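Local coordinates for gamma-hexachlorocyclohexane dehydrochlorinase (Sphingomonas paucimobilis, PDB 3A76), which detoxifies the pollutant gamma-hexachlorocyclohexane (lindane) by catalysing two successive dehydrochlorinations that yield 1,3,4,6-tetrachloro-1,4-cyclohexadiene, at residues Ser38-Ala43 and Ser54-Asp59. Sequence-based numbering, arbitrary orientation.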
ATOM      1  N   SER B  38      -0.879   9.848  -3.798  1.00 19.35           N
ATOM      2  CA  SER B  38      -1.835   8.966  -4.490  1.00 21.06           C
ATOM      3  C   SER B  38      -2.262   9.515  -5.869  1.00 21.74           C
ATOM      4  O   SER B  38      -2.115   8.822  -6.879  1.00 22.11           O
ATOM      5  CB  SER B  38      -3.048   8.709  -3.600  1.00 20.48           C
ATOM      6  OG  SER B  38      -2.620   8.102  -2.402  1.00 20.73           O
ATOM      7  N   ASP B  39      -2.740  10.773  -5.907  1.00 23.17           N
ATOM      8  CA  ASP B  39      -3.141  11.448  -7.175  1.00 23.46           C
ATOM      9  C   ASP B  39      -2.166  11.258  -8.313  1.00 23.76           C
ATOM     10  O   ASP B  39      -2.573  11.057  -9.453  1.00 23.87           O
ATOM     11  CB  ASP B  39      -3.316  12.948  -6.981  1.00 24.19           C
ATOM     12  CG  ASP B  39      -4.577  13.301  -6.245  1.00 24.66           C
ATOM     13  OD1 ASP B  39      -5.503  12.472  -6.235  1.00 27.68           O
ATOM     14  OD2 ASP B  39      -4.639  14.411  -5.674  1.00 25.98           O
ATOM     15  N   LYS B  40      -0.871  11.336  -8.023  1.00 23.85           N
ATOM     16  CA  LYS B  40       0.088  11.208  -9.097  1.00 23.74           C
ATOM     17  C   LYS B  40      -0.087   9.857  -9.740  1.00 23.66           C
ATOM     18  O   LYS B  40      -0.157   9.755 -10.957  1.00 23.96           O
ATOM     19  CB  LYS B  40       1.543  11.379  -8.631  1.00 24.13           C
ATOM     20  CG  LYS B  40       2.402  11.971  -9.746  1.00 25.25           C
ATOM     21  CD  LYS B  40       3.779  11.397  -9.856  1.00 28.77           C
ATOM     22  CE  LYS B  40       3.794  10.222 -10.823  1.00 29.79           C
ATOM     23  NZ  LYS B  40       5.132   9.580 -10.834  1.00 28.55           N
ATOM     24  N   LEU B  41      -0.151   8.822  -8.905  1.00 23.28           N
ATOM     25  CA  LEU B  41      -0.269   7.444  -9.366  1.00 22.57           C
ATOM     26  C   LEU B  41      -1.592   7.199 -10.115  1.00 22.19           C
ATOM     27  O   LEU B  41      -1.599   6.661 -11.219  1.00 22.23           O
ATOM     28  CB  LEU B  41      -0.123   6.505  -8.168  1.00 22.10           C
ATOM     29  CG  LEU B  41       1.272   6.029  -7.730  1.00 21.68           C
ATOM     30  CD1 LEU B  41       2.487   6.782  -8.341  1.00 17.47           C
ATOM     31  CD2 LEU B  41       1.343   5.921  -6.222  1.00 20.86           C
ATOM     32  N   ILE B  42      -2.694   7.626  -9.515  1.00 21.93           N
ATOM     33  CA  ILE B  42      -4.028   7.483 -10.117  1.00 22.17           C
ATOM     34  C   ILE B  42      -4.088   8.166 -11.487  1.00 22.31           C
ATOM     35  O   ILE B  42      -4.605   7.591 -12.460  1.00 22.03           O
ATOM     36  CB  ILE B  42      -5.122   8.058  -9.176  1.00 22.06           C
ATOM     37  CG1 ILE B  42      -5.214   7.201  -7.902  1.00 21.81           C
ATOM     38  CG2 ILE B  42      -6.498   8.129  -9.896  1.00 23.05           C
ATOM     39  CD1 ILE B  42      -5.784   7.924  -6.681  1.00 20.44           C
ATOM     40  N   ALA B  43      -3.526   9.375 -11.565  1.00 21.70           N
ATOM     41  CA  ALA B  43      -3.607  10.168 -12.784  1.00 21.82           C
ATOM     42  C   ALA B  43      -2.835   9.501 -13.901  1.00 21.88           C
ATOM     43  O   ALA B  43      -3.252   9.539 -15.058  1.00 22.33           O
ATOM     44  CB  ALA B  43      -3.106  11.586 -12.547  1.00 21.85           C
ATOM     45  N   SER B  54      -2.654  19.047 -11.960  1.00 33.07           N
ATOM     46  CA  SER B  54      -3.070  19.827 -10.790  1.00 33.19           C
ATOM     47  C   SER B  54      -2.134  19.758  -9.572  1.00 33.17           C
ATOM     48  O   SER B  54      -2.307  20.515  -8.604  1.00 33.30           O
ATOM     49  CB  SER B  54      -4.466  19.369 -10.358  1.00 33.50           C
ATOM     50  OG  SER B  54      -4.414  18.049  -9.824  1.00 34.28           O
ATOM     51  N   ILE B  55      -1.159  18.856  -9.614  1.00 32.93           N
ATOM     52  CA  ILE B  55      -0.367  18.506  -8.429  1.00 32.88           C
ATOM     53  C   ILE B  55       1.047  19.118  -8.408  1.00 33.09           C
ATOM     54  O   ILE B  55       1.783  18.973  -7.425  1.00 32.88           O
ATOM     55  CB  ILE B  55      -0.280  16.959  -8.267  1.00 32.93           C
ATOM     56  CG1 ILE B  55       0.366  16.336  -9.509  1.00 33.16           C
ATOM     57  CG2 ILE B  55      -1.676  16.356  -7.977  1.00 32.20           C
ATOM     58  CD1 ILE B  55       0.651  14.855  -9.428  1.00 33.51           C
ATOM     59  N   TRP B  56       1.417  19.790  -9.498  1.00 33.21           N
ATOM     60  CA  TRP B  56       2.753  20.371  -9.655  1.00 33.64           C
ATOM     61  C   TRP B  56       2.704  21.892  -9.670  1.00 33.91           C
ATOM     62  O   TRP B  56       1.784  22.484 -10.254  1.00 34.26           O
ATOM     63  CB  TRP B  56       3.395  19.905 -10.965  1.00 33.63           C
ATOM     64  CG  TRP B  56       3.208  18.452 -11.261  1.00 33.87           C
ATOM     65  CD1 TRP B  56       2.208  17.884 -12.005  1.00 33.88           C
ATOM     66  CD2 TRP B  56       4.046  17.376 -10.828  1.00 34.01           C
ATOM     67  NE1 TRP B  56       2.372  16.520 -12.063  1.00 33.83           N
ATOM     68  CE2 TRP B  56       3.492  16.180 -11.349  1.00 34.01           C
ATOM     69  CE3 TRP B  56       5.214  17.305 -10.056  1.00 32.81           C
ATOM     70  CZ2 TRP B  56       4.065  14.929 -11.116  1.00 33.37           C
ATOM     71  CZ3 TRP B  56       5.781  16.061  -9.824  1.00 33.60           C
ATOM     72  CH2 TRP B  56       5.203  14.887 -10.352  1.00 33.41           C
ATOM     73  N   TRP B  57       3.696  22.519  -9.035  1.00 33.88           N
ATOM     74  CA  TRP B  57       3.941  23.954  -9.198  1.00 33.63           C
ATOM     75  C   TRP B  57       4.563  24.176 -10.575  1.00 33.99           C
ATOM     76  O   TRP B  57       5.098  23.234 -11.169  1.00 33.95           O
ATOM     77  CB  TRP B  57       4.885  24.475  -8.113  1.00 33.40           C
ATOM     78  CG  TRP B  57       4.337  24.420  -6.712  1.00 31.84           C
ATOM     79  CD1 TRP B  57       4.885  23.763  -5.648  1.00 30.92           C
ATOM     80  CD2 TRP B  57       3.147  25.051  -6.223  1.00 30.60           C
ATOM     81  NE1 TRP B  57       4.107  23.940  -4.528  1.00 30.32           N
ATOM     82  CE2 TRP B  57       3.035  24.727  -4.854  1.00 29.81           C
ATOM     83  CE3 TRP B  57       2.165  25.863  -6.808  1.00 31.57           C
ATOM     84  CZ2 TRP B  57       1.979  25.175  -4.062  1.00 30.70           C
ATOM     85  CZ3 TRP B  57       1.108  26.314  -6.013  1.00 31.04           C
ATOM     86  CH2 TRP B  57       1.025  25.966  -4.657  1.00 31.32           C
ATOM     87  N   ASP B  58       4.503  25.406 -11.090  1.00 34.56           N
ATOM     88  CA  ASP B  58       5.139  25.719 -12.388  1.00 35.07           C
ATOM     89  C   ASP B  58       6.628  25.368 -12.426  1.00 34.75           C
ATOM     90  O   ASP B  58       7.141  24.905 -13.444  1.00 34.70           O
ATOM     91  CB  ASP B  58       4.958  27.196 -12.756  1.00 35.68           C
ATOM     92  CG  ASP B  58       3.726  27.444 -13.608  1.00 37.23           C
ATOM     93  OD1 ASP B  58       3.154  26.473 -14.168  1.00 38.53           O
ATOM     94  OD2 ASP B  58       3.341  28.632 -13.718  1.00 39.49           O
ATOM     95  N   ASP B  59       7.304  25.594 -11.305  1.00 34.67           N
ATOM     96  CA  ASP B  59       8.736  25.335 -11.174  1.00 34.77           C
ATOM     97  C   ASP B  59       9.057  23.926 -10.655  1.00 34.51           C
ATOM     98  O   ASP B  59      10.232  23.577 -10.531  1.00 34.90           O
ATOM     99  CB  ASP B  59       9.377  26.391 -10.258  1.00 34.87           C
ATOM    100  CG  ASP B  59       8.608  26.577  -8.956  1.00 35.83           C
ATOM    101  OD1 ASP B  59       8.611  25.649  -8.111  1.00 36.36           O
ATOM    102  OD2 ASP B  59       7.996  27.656  -8.774  1.00 36.76           O
TER
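The helical turn at K40 faces the loop residue I55 with 7.3 Å between their CA atoms, the nearest CA pair of the two segments, and no hydrogen bond crosses. In this SnoaL-like alpha+beta barrel the contact joins the C-terminal part of long helix 22-45 to the chain that leaves helix 49-53 and enters short strand 56-57; all four touching residues are buried. The side chains of K40 and I55 cross at about a right angle. CD1 of I55 butts against the aliphatic stem of the lysine, 3.4 Å from K40 CG, tighter than usual van der Waals contact, and CB of K40 also lies within touching range. I55 carries CG1 between its backbone N and carbonyl carbon (chi1 59°), which aims CG1 and CD1 at the lysine stem and leaves CG2 for the neighbouring helix residue: I55 CG2 meets D39 CB at 3.9 Å. Beyond that methylene, D39 leaves the apolar patch. Its OD1 is gripped by two salt bridges, to R51 of the same chain and to R99 of a neighbouring subunit, so the helix is tied here both to helix 49-53 and to a neighbouring subunit of the trimer. W56 also reaches K40, with CZ2 and CH2 of its six-membered ring, approached obliquely, and is itself stacked on W62. CG1 of I55 lies over one face of the W56 indole, 3.2 Å above its plane and offset toward the rim. The packing lies near the probable active site: K40 and the inferred proton acceptor H93 come within about 6 Å of each other, side chain to side chain, and bound spermidine is equally near. With the lysine chain bent at chi2 (-141°), K40 CD lies 3.8 Å from W56 CH2.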